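Side-chain contacts in acyl-homoserine-lactone synthase (Pseudomonas aeruginosa, PDB 1RO5), which catalyses synthesis of the quorum-sensing signal N-(3-oxododecanoyl)homoserine lactone from an acyl-[acyl carrier protein] and S-adenosyl-L-methionine: residues Trp36-Ile41 and Leu102-Ile107; Cys68-Asp73 and Pro77-Asn82; Ala127-Ser132 and Ile186-Gly191; Lys150-Ala155 and Leu176-Asn181. All coordinates share one frame; numbering follows the deposited sequence. Where two conformers were deposited one is given.

Contact 1 (Trp36-Ile41 and Leu102-Ile107). With SO4 (sulfate ion), chain B.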
loop_
_atom_site.group_PDB
_atom_site.type_symbol
_atom_site.label_atom_id
_atom_site.label_comp_id
_atom_site.label_asym_id
_atom_site.label_seq_id
_atom_site.Cartn_x
_atom_site.Cartn_y
_atom_site.Cartn_z
ATOM N N TRP A 36 -15.254 0.673 3.351
ATOM C CA TRP A 36 -14.020 0.791 2.582
ATOM C C TRP A 36 -14.259 0.707 1.075
ATOM O O TRP A 36 -13.257 0.498 0.255
ATOM C CB TRP A 36 -13.007 -0.205 3.100
ATOM C CG TRP A 36 -12.488 0.205 4.439
ATOM C CD1 TRP A 36 -13.144 0.041 5.696
ATOM C CD2 TRP A 36 -11.238 0.825 4.733
ATOM N NE1 TRP A 36 -12.351 0.546 6.702
ATOM C CE2 TRP A 36 -11.169 1.000 6.158
ATOM C CE3 TRP A 36 -10.165 1.247 3.965
ATOM C CZ2 TRP A 36 -10.093 1.616 6.780
ATOM C CZ3 TRP A 36 -9.082 1.842 4.615
ATOM C CH2 TRP A 36 -9.053 2.006 5.993
ATOM N N ASP A 37 -15.553 0.947 0.693
ATOM C CA ASP A 37 -15.960 0.916 -0.709
ATOM C C ASP A 37 -15.499 -0.380 -1.426
ATOM O O ASP A 37 -14.876 -0.332 -2.505
ATOM C CB ASP A 37 -15.307 2.099 -1.410
ATOM C CG ASP A 37 -16.255 2.788 -2.293
ATOM O OD1 ASP A 37 -17.129 2.095 -2.825
ATOM O OD2 ASP A 37 -16.260 3.989 -2.501
ATOM N N VAL A 38 -15.777 -1.519 -0.802
ATOM C CA VAL A 38 -15.384 -2.787 -1.244
ATOM C C VAL A 38 -16.425 -3.373 -2.150
ATOM O O VAL A 38 -17.630 -3.295 -1.899
ATOM C CB VAL A 38 -15.211 -3.723 0.016
ATOM C CG1 VAL A 38 -15.191 -5.254 -0.349
ATOM C CG2 VAL A 38 -14.039 -3.288 0.847
ATOM N N SER A 39 -15.965 -4.053 -3.203
ATOM C CA SER A 39 -16.859 -4.832 -4.087
ATOM C C SER A 39 -16.112 -6.123 -4.346
ATOM O O SER A 39 -14.912 -6.110 -4.737
ATOM C CB SER A 39 -17.086 -4.077 -5.459
ATOM O OG SER A 39 -18.169 -3.073 -5.423
ATOM N N VAL A 40 -16.806 -7.228 -4.141
ATOM C CA VAL A 40 -16.267 -8.571 -4.336
ATOM C C VAL A 40 -17.098 -9.133 -5.482
ATOM O O VAL A 40 -18.296 -9.035 -5.488
ATOM C CB VAL A 40 -16.445 -9.433 -3.096
ATOM C CG1 VAL A 40 -15.971 -11.020 -3.323
ATOM C CG2 VAL A 40 -15.552 -8.919 -1.999
ATOM N N ILE A 41 -16.412 -9.570 -6.519
ATOM C CA ILE A 41 -16.942 -10.018 -7.749
ATOM C C ILE A 41 -16.279 -11.407 -7.826
ATOM O O ILE A 41 -15.024 -11.518 -7.879
ATOM C CB ILE A 41 -16.463 -9.090 -8.895
ATOM C CG1 ILE A 41 -17.403 -7.922 -9.011
ATOM C CG2 ILE A 41 -16.507 -9.831 -10.256
ATOM C CD1 ILE A 41 -17.399 -6.989 -7.853
ATOM N N LEU A 102 -0.936 4.770 -1.795
ATOM C CA LEU A 102 -0.999 3.360 -1.500
ATOM C C LEU A 102 -2.421 3.049 -1.022
ATOM O O LEU A 102 -3.044 3.843 -0.249
ATOM C CB LEU A 102 -0.033 2.969 -0.404
ATOM C CG LEU A 102 1.402 3.442 -0.515
ATOM C CD1 LEU A 102 2.106 2.952 0.677
ATOM C CD2 LEU A 102 1.989 2.858 -1.825
ATOM N N SER A 103 -2.876 1.821 -1.353
ATOM C CA SER A 103 -4.177 1.376 -0.946
ATOM C C SER A 103 -4.284 -0.103 -0.911
ATOM O O SER A 103 -3.424 -0.790 -1.426
ATOM C CB SER A 103 -5.265 2.008 -1.874
ATOM O OG SER A 103 -5.186 1.570 -3.209
ATOM N N ARG A 104 -5.329 -0.652 -0.305
ATOM C CA ARG A 104 -5.529 -2.126 -0.371
ATOM C C ARG A 104 -4.371 -2.963 0.161
ATOM O O ARG A 104 -3.976 -3.927 -0.483
ATOM C CB ARG A 104 -5.937 -2.581 -1.793
ATOM C CG ARG A 104 -7.252 -1.970 -2.316
ATOM C CD ARG A 104 -8.378 -2.363 -1.374
ATOM N NE ARG A 104 -9.746 -2.090 -1.830
ATOM C CZ ARG A 104 -10.621 -1.232 -1.233
ATOM N NH1 ARG A 104 -10.330 -0.492 -0.136
ATOM N NH2 ARG A 104 -11.825 -1.141 -1.708
ATOM N N PHE A 105 -3.861 -2.656 1.367
ATOM C CA PHE A 105 -2.861 -3.489 2.021
ATOM C C PHE A 105 -3.481 -4.736 2.405
ATOM O O PHE A 105 -4.321 -4.734 3.224
ATOM C CB PHE A 105 -2.143 -2.946 3.314
ATOM C CG PHE A 105 -1.802 -1.506 3.295
ATOM C CD1 PHE A 105 -1.887 -0.774 2.118
ATOM C CD2 PHE A 105 -1.533 -0.851 4.483
ATOM C CE1 PHE A 105 -1.665 0.640 2.097
ATOM C CE2 PHE A 105 -1.264 0.541 4.468
ATOM C CZ PHE A 105 -1.339 1.264 3.230
ATOM N N ALA A 106 -3.032 -5.845 1.903
ATOM C CA ALA A 106 -3.669 -7.088 2.216
ATOM C C ALA A 106 -2.549 -8.118 2.451
ATOM O O ALA A 106 -1.734 -8.351 1.556
ATOM C CB ALA A 106 -4.626 -7.564 0.983
ATOM N N ILE A 107 -2.536 -8.734 3.648
ATOM C CA ILE A 107 -1.518 -9.736 4.055
ATOM C C ILE A 107 -2.201 -10.995 4.505
ATOM O O ILE A 107 -3.076 -10.963 5.358
ATOM C CB ILE A 107 -0.516 -9.166 5.161
ATOM C CG1 ILE A 107 0.347 -8.077 4.549
ATOM C CG2 ILE A 107 0.468 -10.247 5.634
ATOM C CD1 ILE A 107 1.340 -7.602 5.431
HETATM S S SO4 B . -19.069 0.280 1.580
HETATM O O1 SO4 B . -19.885 0.520 0.398
HETATM O O2 SO4 B . -18.236 1.493 1.738
HETATM O O3 SO4 B . -18.173 -0.953 1.513
HETATM O O4 SO4 B . -20.054 -0.067 2.671
#
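Arg104 reaches out of its strand and grips the backbone carbonyl of Trp36, an instructive case of one guanidinium group holding a coil segment to a sheet end-on, through both terminal nitrogens. From CB the chain turns at CG (chi2 -60°) and then extends through CD toward the coil. Its NE forms a salt bridge with Glu45. Past CZ the two terminal nitrogens converge on one acceptor: NH2 donates to Trp36 O over 2.9 Å (N-H...O 154°), and NH1 reaches the same oxygen at 3.1 Å with a more bent bond (141°). Trp36 O lies in the plane of the guanidinium, and the double grip fixes the rotation of that plane. Alongside, Val38 CG2 approaches NH2 to 4.0 Å, the two side chains running obliquely to each other. Phe30, in helix 16-30, adds a cation-pi contact to Arg104. Through its amides the coil binds a sulfate ion: Asp37 N donates to its O2 at 2.9 Å, and Gly35 N to the same ion. The sulfate probably came from the crystallisation liquor. Arg104 has left-handed backbone angles, and strand 99-107 pairs with strand 64-73 through Ser103-Arg70 and Ala106-Cys68. One extra residue therefore separates these pairs on the Arg104 side, consistent with a beta bulge in the central sheet of an alpha-beta-alpha sandwich of the acetyltransferase clan.

Contact 2 (Cys68-Asp73 and Pro77-Asn82)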
loop_
_atom_site.group_PDB
_atom_site.type_symbol
_atom_site.label_atom_id
_atom_site.label_comp_id
_atom_site.label_asym_id
_atom_site.label_seq_id
_atom_site.Cartn_x
_atom_site.Cartn_y
_atom_site.Cartn_z
ATOM N N CYS A 68 0.064 -7.956 -0.641
ATOM C CA CYS A 68 -0.079 -7.170 -1.854
ATOM C C CYS A 68 -0.469 -5.771 -1.487
ATOM O O CYS A 68 -1.022 -5.605 -0.464
ATOM C CB CYS A 68 -1.121 -7.789 -2.762
ATOM S SG CYS A 68 -2.751 -7.869 -2.091
ATOM N N TRP A 69 -0.139 -4.779 -2.320
ATOM C CA TRP A 69 -0.354 -3.408 -2.063
ATOM C C TRP A 69 -0.631 -2.860 -3.443
ATOM O O TRP A 69 -0.077 -3.334 -4.440
ATOM C CB TRP A 69 0.968 -2.844 -1.621
ATOM C CG TRP A 69 0.971 -2.504 -0.234
ATOM C CD1 TRP A 69 0.816 -1.253 0.270
ATOM C CD2 TRP A 69 1.096 -3.389 0.898
ATOM N NE1 TRP A 69 0.829 -1.296 1.649
ATOM C CE2 TRP A 69 1.000 -2.595 2.056
ATOM C CE3 TRP A 69 1.277 -4.772 1.050
ATOM C CZ2 TRP A 69 1.080 -3.132 3.351
ATOM C CZ3 TRP A 69 1.367 -5.316 2.334
ATOM C CH2 TRP A 69 1.251 -4.499 3.467
ATOM N N ARG A 70 -1.451 -1.818 -3.521
ATOM C CA ARG A 70 -1.752 -1.161 -4.796
ATOM C C ARG A 70 -1.195 0.277 -4.705
ATOM O O ARG A 70 -1.261 0.920 -3.639
ATOM C CB ARG A 70 -3.286 -1.155 -4.976
ATOM C CG ARG A 70 -3.706 -0.361 -6.203
ATOM C CD ARG A 70 -5.176 -0.518 -6.521
ATOM N NE ARG A 70 -6.159 0.106 -5.575
ATOM C CZ ARG A 70 -7.498 -0.153 -5.654
ATOM N NH1 ARG A 70 -7.969 -1.001 -6.590
ATOM N NH2 ARG A 70 -8.366 0.452 -4.804
ATOM N N ILE A 71 -0.726 0.789 -5.819
ATOM C CA ILE A 71 -0.193 2.096 -5.928
ATOM C C ILE A 71 -0.850 2.820 -7.076
ATOM O O ILE A 71 -0.983 2.267 -8.171
ATOM C CB ILE A 71 1.317 2.036 -6.302
ATOM C CG1 ILE A 71 2.102 1.430 -5.152
ATOM C CG2 ILE A 71 1.857 3.461 -6.473
ATOM C CD1 ILE A 71 2.332 -0.020 -5.342
ATOM N N LEU A 72 -1.238 4.097 -6.831
ATOM C CA LEU A 72 -1.985 4.912 -7.829
ATOM C C LEU A 72 -1.307 6.245 -7.890
ATOM O O LEU A 72 -0.930 6.787 -6.746
ATOM C CB LEU A 72 -3.470 5.144 -7.384
ATOM C CG LEU A 72 -4.323 3.894 -7.499
ATOM C CD1 LEU A 72 -5.640 4.255 -6.900
ATOM C CD2 LEU A 72 -4.498 3.553 -8.988
ATOM N N ASP A 73 -1.129 6.789 -9.116
ATOM C CA ASP A 73 -0.679 8.169 -9.307
ATOM C C ASP A 73 -1.650 9.109 -8.756
ATOM O O ASP A 73 -2.880 8.926 -8.917
ATOM C CB ASP A 73 -0.504 8.523 -10.824
ATOM C CG ASP A 73 0.437 7.540 -11.583
ATOM O OD1 ASP A 73 1.447 6.998 -11.043
ATOM O OD2 ASP A 73 0.184 7.219 -12.725
ATOM N N PRO A 77 -7.209 9.640 -10.596
ATOM C CA PRO A 77 -8.079 9.467 -9.432
ATOM C C PRO A 77 -7.442 8.457 -8.423
ATOM O O PRO A 77 -6.776 7.522 -8.890
ATOM C CB PRO A 77 -9.382 8.876 -10.039
ATOM C CG PRO A 77 -9.260 9.177 -11.519
ATOM C CD PRO A 77 -7.778 9.078 -11.840
ATOM N N TYR A 78 -7.615 8.687 -7.108
ATOM C CA TYR A 78 -7.083 7.798 -6.101
ATOM C C TYR A 78 -7.979 7.837 -4.881
ATOM O O TYR A 78 -8.838 8.715 -4.804
ATOM C CB TYR A 78 -5.587 8.102 -5.819
ATOM C CG TYR A 78 -5.304 9.454 -5.250
ATOM C CD1 TYR A 78 -5.136 9.618 -3.901
ATOM C CD2 TYR A 78 -5.224 10.572 -6.089
ATOM C CE1 TYR A 78 -4.855 10.823 -3.364
ATOM C CE2 TYR A 78 -4.944 11.834 -5.563
ATOM C CZ TYR A 78 -4.706 11.901 -4.175
ATOM O OH TYR A 78 -4.455 13.135 -3.578
ATOM N N MET A 79 -7.892 6.834 -3.986
ATOM C CA MET A 79 -8.976 6.583 -3.004
ATOM C C MET A 79 -9.010 7.772 -1.987
ATOM O O MET A 79 -10.084 8.138 -1.515
ATOM C CB MET A 79 -8.744 5.281 -2.205
ATOM C CG MET A 79 -8.603 4.025 -3.087
ATOM S SD MET A 79 -8.736 2.473 -2.243
ATOM C CE MET A 79 -10.682 2.458 -2.054
ATOM N N LEU A 80 -7.889 8.431 -1.679
ATOM C CA LEU A 80 -7.940 9.455 -0.601
ATOM C C LEU A 80 -8.781 10.632 -1.172
ATOM O O LEU A 80 -9.601 11.197 -0.476
ATOM C CB LEU A 80 -6.558 10.007 -0.268
ATOM C CG LEU A 80 -6.290 10.813 0.963
ATOM C CD1 LEU A 80 -4.991 11.526 1.087
ATOM C CD2 LEU A 80 -7.400 11.227 1.885
ATOM N N LYS A 81 -8.562 10.923 -2.443
ATOM C CA LYS A 81 -9.170 12.082 -3.099
ATOM C C LYS A 81 -10.581 11.750 -3.471
ATOM O O LYS A 81 -11.462 12.615 -3.332
ATOM C CB LYS A 81 -8.400 12.485 -4.355
ATOM C CG LYS A 81 -8.941 13.741 -5.071
ATOM C CD LYS A 81 -8.601 14.044 -6.550
ATOM C CE LYS A 81 -7.326 14.791 -6.833
ATOM N NZ LYS A 81 -6.559 14.090 -8.030
ATOM N N ASN A 82 -10.846 10.503 -3.919
ATOM C CA ASN A 82 -12.150 10.281 -4.513
ATOM C C ASN A 82 -13.018 9.324 -3.786
ATOM O O ASN A 82 -14.107 9.124 -4.265
ATOM C CB ASN A 82 -11.999 9.834 -5.966
ATOM C CG ASN A 82 -11.290 10.867 -6.821
ATOM O OD1 ASN A 82 -10.091 10.737 -7.183
ATOM N ND2 ASN A 82 -11.976 11.938 -7.077
HETATM O O HOH W 1 -4.577 7.397 -10.334
#
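Arg70 runs out almost straight from the strand (chi1 174°) until a bend at chi3 (69°) brings the edge of its guanidinium to Met79, itself bent at chi3. The two side chains meet at about a right angle. Arg70 NH2 points at Met79 SD, 3.3 Å away, in a weak hydrogen bond, with the sulfur in the guanidinium plane. Stronger partners lie beyond the two segments: NH1 forms salt bridges with Asp47 and Asp50, and NE bonds to Ser103 OG. Beside it Leu72 supplies the apolar part: its CB lies 4.0 Å from Tyr78 CB, and its CD1 3.9 Å from Tyr78 CA. These contacts set strand 64-73 against the start of the short helix 79-82, where Tyr78 occupies the N-cap position and Glu101, on the neighbouring strand, accepts a hydrogen bond from Met79 N. Across the first helical turn, Tyr78 N donates to Asn82 OD1 at 3.2 Å, on a lone pair in the plane of the amide carbonyl. The ring of Tyr78 carries Lys81 CB over one face, toward the rim, and its OH bonds to Pro94 O. One water sits between two carbonyls, 2.7 Å from Asp73 O and 2.6 Å from Pro77 O.

Contact 3 (Ala127-Ser132 and Ile186-Gly191)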
loop_
_atom_site.group_PDB
_atom_site.type_symbol
_atom_site.label_atom_id
_atom_site.label_comp_id
_atom_site.label_asym_id
_atom_site.label_seq_id
_atom_site.Cartn_x
_atom_site.Cartn_y
_atom_site.Cartn_z
ATOM N N ALA A 127 11.038 -2.419 -0.246
ATOM C CA ALA A 127 10.982 -2.596 -1.721
ATOM C C ALA A 127 10.182 -1.452 -2.366
ATOM O O ALA A 127 10.617 -0.855 -3.375
ATOM C CB ALA A 127 10.303 -3.948 -2.062
ATOM N N LEU A 128 9.068 -1.083 -1.703
ATOM C CA LEU A 128 8.231 -0.040 -2.240
ATOM C C LEU A 128 8.877 1.340 -2.244
ATOM O O LEU A 128 8.816 2.065 -3.240
ATOM C CB LEU A 128 6.918 -0.023 -1.512
ATOM C CG LEU A 128 5.750 0.748 -2.072
ATOM C CD1 LEU A 128 5.582 0.480 -3.556
ATOM C CD2 LEU A 128 4.655 0.078 -1.345
ATOM N N ALA A 129 9.529 1.695 -1.135
ATOM C CA ALA A 129 10.122 3.024 -1.033
ATOM C C ALA A 129 11.282 3.223 -2.060
ATOM O O ALA A 129 11.565 4.297 -2.530
ATOM C CB ALA A 129 10.583 3.247 0.348
ATOM N N ARG A 130 11.930 2.138 -2.392
ATOM C CA ARG A 130 13.029 2.112 -3.303
ATOM C C ARG A 130 12.602 2.235 -4.768
ATOM O O ARG A 130 13.206 3.003 -5.568
ATOM C CB ARG A 130 13.725 0.734 -3.093
ATOM C CG ARG A 130 14.745 0.493 -4.198
ATOM C CD ARG A 130 15.586 -0.739 -4.090
ATOM N NE ARG A 130 15.828 -1.122 -5.491
ATOM C CZ ARG A 130 15.631 -2.353 -5.992
ATOM N NH1 ARG A 130 15.193 -3.337 -5.193
ATOM N NH2 ARG A 130 15.879 -2.601 -7.297
ATOM N N TYR A 131 11.605 1.426 -5.142
ATOM C CA TYR A 131 10.958 1.536 -6.404
ATOM C C TYR A 131 10.383 2.918 -6.564
ATOM O O TYR A 131 10.467 3.488 -7.605
ATOM C CB TYR A 131 9.818 0.573 -6.463
ATOM C CG TYR A 131 9.090 0.571 -7.822
ATOM C CD1 TYR A 131 9.638 -0.130 -8.924
ATOM C CD2 TYR A 131 7.871 1.202 -7.974
ATOM C CE1 TYR A 131 8.961 -0.179 -10.142
ATOM C CE2 TYR A 131 7.160 1.181 -9.223
ATOM C CZ TYR A 131 7.732 0.515 -10.316
ATOM O OH TYR A 131 7.040 0.461 -11.568
ATOM N N SER A 132 9.810 3.488 -5.530
ATOM C CA SER A 132 9.281 4.814 -5.706
ATOM C C SER A 132 10.411 5.859 -5.861
ATOM O O SER A 132 10.328 6.798 -6.692
ATOM C CB SER A 132 8.393 5.195 -4.549
ATOM O OG SER A 132 7.606 4.080 -4.179
ATOM N N ILE A 186 16.707 6.148 6.332
ATOM C CA ILE A 186 17.636 5.620 7.343
ATOM C C ILE A 186 16.900 4.534 8.182
ATOM O O ILE A 186 17.427 3.440 8.407
ATOM C CB ILE A 186 18.237 6.716 8.233
ATOM C CG1 ILE A 186 19.110 7.726 7.428
ATOM C CG2 ILE A 186 19.122 6.012 9.254
ATOM C CD1 ILE A 186 19.249 9.188 8.092
ATOM N N ALA A 187 15.666 4.834 8.588
ATOM C CA ALA A 187 14.771 3.863 9.245
ATOM C C ALA A 187 14.656 2.628 8.484
ATOM O O ALA A 187 14.750 1.580 9.045
ATOM C CB ALA A 187 13.335 4.501 9.454
ATOM N N LEU A 188 14.412 2.715 7.185
ATOM C CA LEU A 188 14.319 1.505 6.356
ATOM C C LEU A 188 15.567 0.717 6.016
ATOM O O LEU A 188 15.517 -0.521 5.876
ATOM C CB LEU A 188 13.620 1.829 4.989
ATOM C CG LEU A 188 12.145 2.264 5.048
ATOM C CD1 LEU A 188 11.691 2.589 3.750
ATOM C CD2 LEU A 188 11.234 1.205 5.788
ATOM N N TYR A 189 16.676 1.426 5.757
ATOM C CA TYR A 189 17.865 0.779 5.185
ATOM C C TYR A 189 19.122 0.838 6.045
ATOM O O TYR A 189 20.087 0.153 5.748
ATOM C CB TYR A 189 18.191 1.388 3.855
ATOM C CG TYR A 189 17.031 1.458 2.960
ATOM C CD1 TYR A 189 16.427 2.673 2.672
ATOM C CD2 TYR A 189 16.536 0.313 2.365
ATOM C CE1 TYR A 189 15.343 2.739 1.825
ATOM C CE2 TYR A 189 15.461 0.368 1.521
ATOM C CZ TYR A 189 14.856 1.563 1.227
ATOM O OH TYR A 189 13.752 1.529 0.348
ATOM N N GLY A 190 19.110 1.678 7.081
ATOM C CA GLY A 190 20.251 1.819 7.948
ATOM C C GLY A 190 20.995 3.044 7.448
ATOM O O GLY A 190 21.793 3.602 8.199
ATOM N N GLY A 191 20.747 3.491 6.205
ATOM C CA GLY A 191 21.235 4.811 5.808
ATOM C C GLY A 191 20.491 5.413 4.625
ATOM O O GLY A 191 19.358 4.981 4.344
#
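Leu188 and Tyr189, successive residues at the end of helix 182-189, both press on Ala129 of helix 118-133, and their conformations show how neighbours can share one small target. In each, CG stands opposite the carbonyl carbon (chi1 -65° for Leu188, -50° for Tyr189), and both side chains extend toward helix 118-133. Leu188 continues extended beyond CG and brings CD1 to 3.6 Å from Ala129 CB. The tyrosine ring lies with one face over Leu188 CB, which sits beneath the ring centre, so the aromatic group is backed by its own predecessor. Only the hydroxyl end of the ring touches the facing helix: Tyr189 OH is 3.6 Å from Ala129 CB and 3.5 Å from Arg130 CB. The methyl of Ala129 meets both the leucine branch and the phenol oxygen. Arg130 then turns the remainder of its chain away, so that its CB alone joins the contact from that side chain. This is helix-helix packing: the C-terminal end of helix 182-189 leans on helix 118-133, whose Leu128 packs in turn on Leu102 of the central sheet. The chemistry is mixed: carbon packing places the phenol, but its polar bond goes to Arg126 O. Although Arg130 N lies 3.3 Å from Tyr189 OH, the angle is too poor for a hydrogen bond, so a helix carbonyl rather than that amide secures the hydroxyl.

Contact 4 (Lys150-Ala155 and Leu176-Asn181)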
loop_
_atom_site.group_PDB
_atom_site.type_symbol
_atom_site.label_atom_id
_atom_site.label_comp_id
_atom_site.label_asym_id
_atom_site.label_seq_id
_atom_site.Cartn_x
_atom_site.Cartn_y
_atom_site.Cartn_z
ATOM N N LYS A 150 0.703 3.680 13.738
ATOM C CA LYS A 150 1.692 3.542 14.833
ATOM C C LYS A 150 2.740 2.540 14.526
ATOM O O LYS A 150 3.889 2.725 14.848
ATOM C CB LYS A 150 1.105 3.469 16.266
ATOM C CG LYS A 150 0.110 2.436 16.595
ATOM C CD LYS A 150 -0.413 2.727 18.053
ATOM C CE LYS A 150 -1.703 3.617 18.077
ATOM N NZ LYS A 150 -2.613 3.360 19.241
ATOM N N MET A 151 2.415 1.558 13.728
ATOM C CA MET A 151 3.426 0.596 13.414
ATOM C C MET A 151 4.571 1.321 12.616
ATOM O O MET A 151 5.782 1.004 12.739
ATOM C CB MET A 151 2.703 -0.552 12.714
ATOM C CG MET A 151 3.454 -1.785 12.354
ATOM S SD MET A 151 4.426 -1.188 10.824
ATOM C CE MET A 151 3.084 -1.554 9.373
ATOM N N MET A 152 4.191 2.394 11.920
ATOM C CA MET A 152 5.063 3.070 11.014
ATOM C C MET A 152 5.717 4.158 11.803
ATOM O O MET A 152 6.898 4.324 11.631
ATOM C CB MET A 152 4.292 3.696 9.862
ATOM C CG MET A 152 4.124 2.815 8.610
ATOM S SD MET A 152 3.110 3.651 7.286
ATOM C CE MET A 152 1.559 3.611 7.679
ATOM N N ILE A 153 5.008 4.922 12.644
ATOM C CA ILE A 153 5.739 5.920 13.438
ATOM C C ILE A 153 6.855 5.218 14.325
ATOM O O ILE A 153 7.899 5.777 14.519
ATOM C CB ILE A 153 4.851 6.908 14.322
ATOM C CG1 ILE A 153 4.546 6.249 15.682
ATOM C CG2 ILE A 153 3.579 7.475 13.635
ATOM C CD1 ILE A 153 3.441 6.919 16.743
ATOM N N ARG A 154 6.606 4.005 14.813
ATOM C CA ARG A 154 7.515 3.241 15.620
ATOM C C ARG A 154 8.721 2.724 14.825
ATOM O O ARG A 154 9.844 2.575 15.387
ATOM C CB ARG A 154 6.825 2.001 16.237
ATOM C CG ARG A 154 5.865 2.360 17.370
ATOM C CD ARG A 154 5.546 1.227 18.303
ATOM N NE ARG A 154 4.116 1.104 18.582
ATOM C CZ ARG A 154 3.426 0.037 18.219
ATOM N NH1 ARG A 154 4.066 -0.981 17.551
ATOM N NH2 ARG A 154 2.112 -0.002 18.516
ATOM N N ALA A 155 8.490 2.334 13.581
ATOM C CA ALA A 155 9.602 1.806 12.822
ATOM C C ALA A 155 10.579 2.964 12.410
ATOM O O ALA A 155 11.588 2.698 11.732
ATOM C CB ALA A 155 9.115 1.088 11.608
ATOM N N LEU A 176 -2.559 9.308 5.831
ATOM C CA LEU A 176 -1.221 9.600 6.167
ATOM C C LEU A 176 -0.412 10.167 4.995
ATOM O O LEU A 176 -0.619 9.784 3.864
ATOM C CB LEU A 176 -0.599 8.271 6.582
ATOM C CG LEU A 176 -1.208 7.595 7.796
ATOM C CD1 LEU A 176 -0.381 6.367 7.959
ATOM C CD2 LEU A 176 -1.143 8.422 9.096
ATOM N N ARG A 177 0.555 11.026 5.279
ATOM C CA ARG A 177 1.654 11.287 4.321
ATOM C C ARG A 177 2.998 10.718 4.736
ATOM O O ARG A 177 3.356 10.897 5.866
ATOM C CB ARG A 177 1.684 12.733 3.754
ATOM C CG ARG A 177 1.835 13.795 4.626
ATOM C CD ARG A 177 1.158 15.152 4.197
ATOM N NE ARG A 177 0.820 15.882 5.473
ATOM C CZ ARG A 177 -0.123 16.814 5.620
ATOM N NH1 ARG A 177 -0.833 17.183 4.532
ATOM N NH2 ARG A 177 -0.340 17.393 6.860
ATOM N N ILE A 178 3.651 9.889 3.907
ATOM C CA ILE A 178 4.828 9.187 4.336
ATOM C C ILE A 178 5.887 9.846 3.467
ATOM O O ILE A 178 5.917 9.553 2.261
ATOM C CB ILE A 178 4.859 7.741 3.930
ATOM C CG1 ILE A 178 3.944 6.834 4.728
ATOM C CG2 ILE A 178 6.167 7.098 4.379
ATOM C CD1 ILE A 178 2.618 6.758 4.306
ATOM N N GLU A 179 6.755 10.719 4.034
ATOM C CA GLU A 179 7.845 11.364 3.259
ATOM C C GLU A 179 8.934 10.389 2.995
ATOM O O GLU A 179 9.384 9.685 3.918
ATOM C CB GLU A 179 8.337 12.561 4.013
ATOM C CG GLU A 179 7.177 13.530 4.258
ATOM C CD GLU A 179 6.781 14.231 2.996
ATOM O OE1 GLU A 179 7.558 14.177 1.959
ATOM O OE2 GLU A 179 5.681 14.797 3.024
ATOM N N LEU A 180 9.346 10.226 1.750
ATOM C CA LEU A 180 10.457 9.249 1.554
ATOM C C LEU A 180 11.887 9.942 1.685
ATOM O O LEU A 180 12.798 9.719 0.863
ATOM C CB LEU A 180 10.326 8.484 0.204
ATOM C CG LEU A 180 8.909 7.901 -0.145
ATOM C CD1 LEU A 180 8.946 7.238 -1.479
ATOM C CD2 LEU A 180 8.577 6.859 0.948
ATOM N N ASN A 181 12.029 10.797 2.703
ATOM C CA ASN A 181 13.250 11.550 2.905
ATOM C C ASN A 181 14.272 10.659 3.638
ATOM O O ASN A 181 14.192 9.395 3.741
ATOM C CB ASN A 181 12.913 12.851 3.681
ATOM C CG ASN A 181 12.199 12.553 4.978
ATOM O OD1 ASN A 181 12.322 11.449 5.501
ATOM N ND2 ASN A 181 11.424 13.493 5.478
#
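No ring, amide or guanidinium enters the contact where Met152 meets Leu176 and Ile178. The flat groups of these segments stay outside it: the guanidinium of Arg154 has Lys150 O over one face, 4.0 Å above the plane and offset toward the rim, and Arg177 makes a cation-pi contact with Phe162. The contact itself belongs to aliphatic side chains and a thioether. Met152 is extended at chi2 (178°) and then turns at chi3 (-76°), which presents the terminal methyl to the strand. There Met152 CE and Leu176 CD1 meet tip to tip at 3.4 Å, closer than two methyl carbons normally pack. The sulfur, one atom back, serves the second partner: Met152 SD lies 4.2 Å from Ile178 CG1, the two side chains crossing at about a right angle. A single methionine thus spans two alternate residues on one side of a strand, its methyl on one and its sulfur on the other. All three side chains are buried. Helix 146-154 in this way rests against strand 171-179 of the main sheet, flanked by strand 139-145, whose Thr144 and Thr142 touch Leu176 and Ile178, while Met151 leans on Thr121 of helix 118-133.

Contact 1 and contact 2 share adjacent antiparallel strands, 99-107 and 64-73, with centres about 10 Å apart; contact 2 is nested inside the loop that contact 1 closes. Contacts 3 and 4 follow later in the chain, their centres about 12 Å apart, contact 4 falling within the loop closed by contact 3. Strand 171-179 is followed, after two residues, by helix 182-189. Contact 1 lies on the opposite side of the chain's centre from contacts 3 and 4, with centres about 24 and 21 Å away. Leu128 of contact 3 packs on Leu102 of contact 1 and Ile71 of contact 2, while contact 4 touches neither of these. One mixed sheet thereby carries coil and helices, as befits an alpha-beta-alpha sandwich.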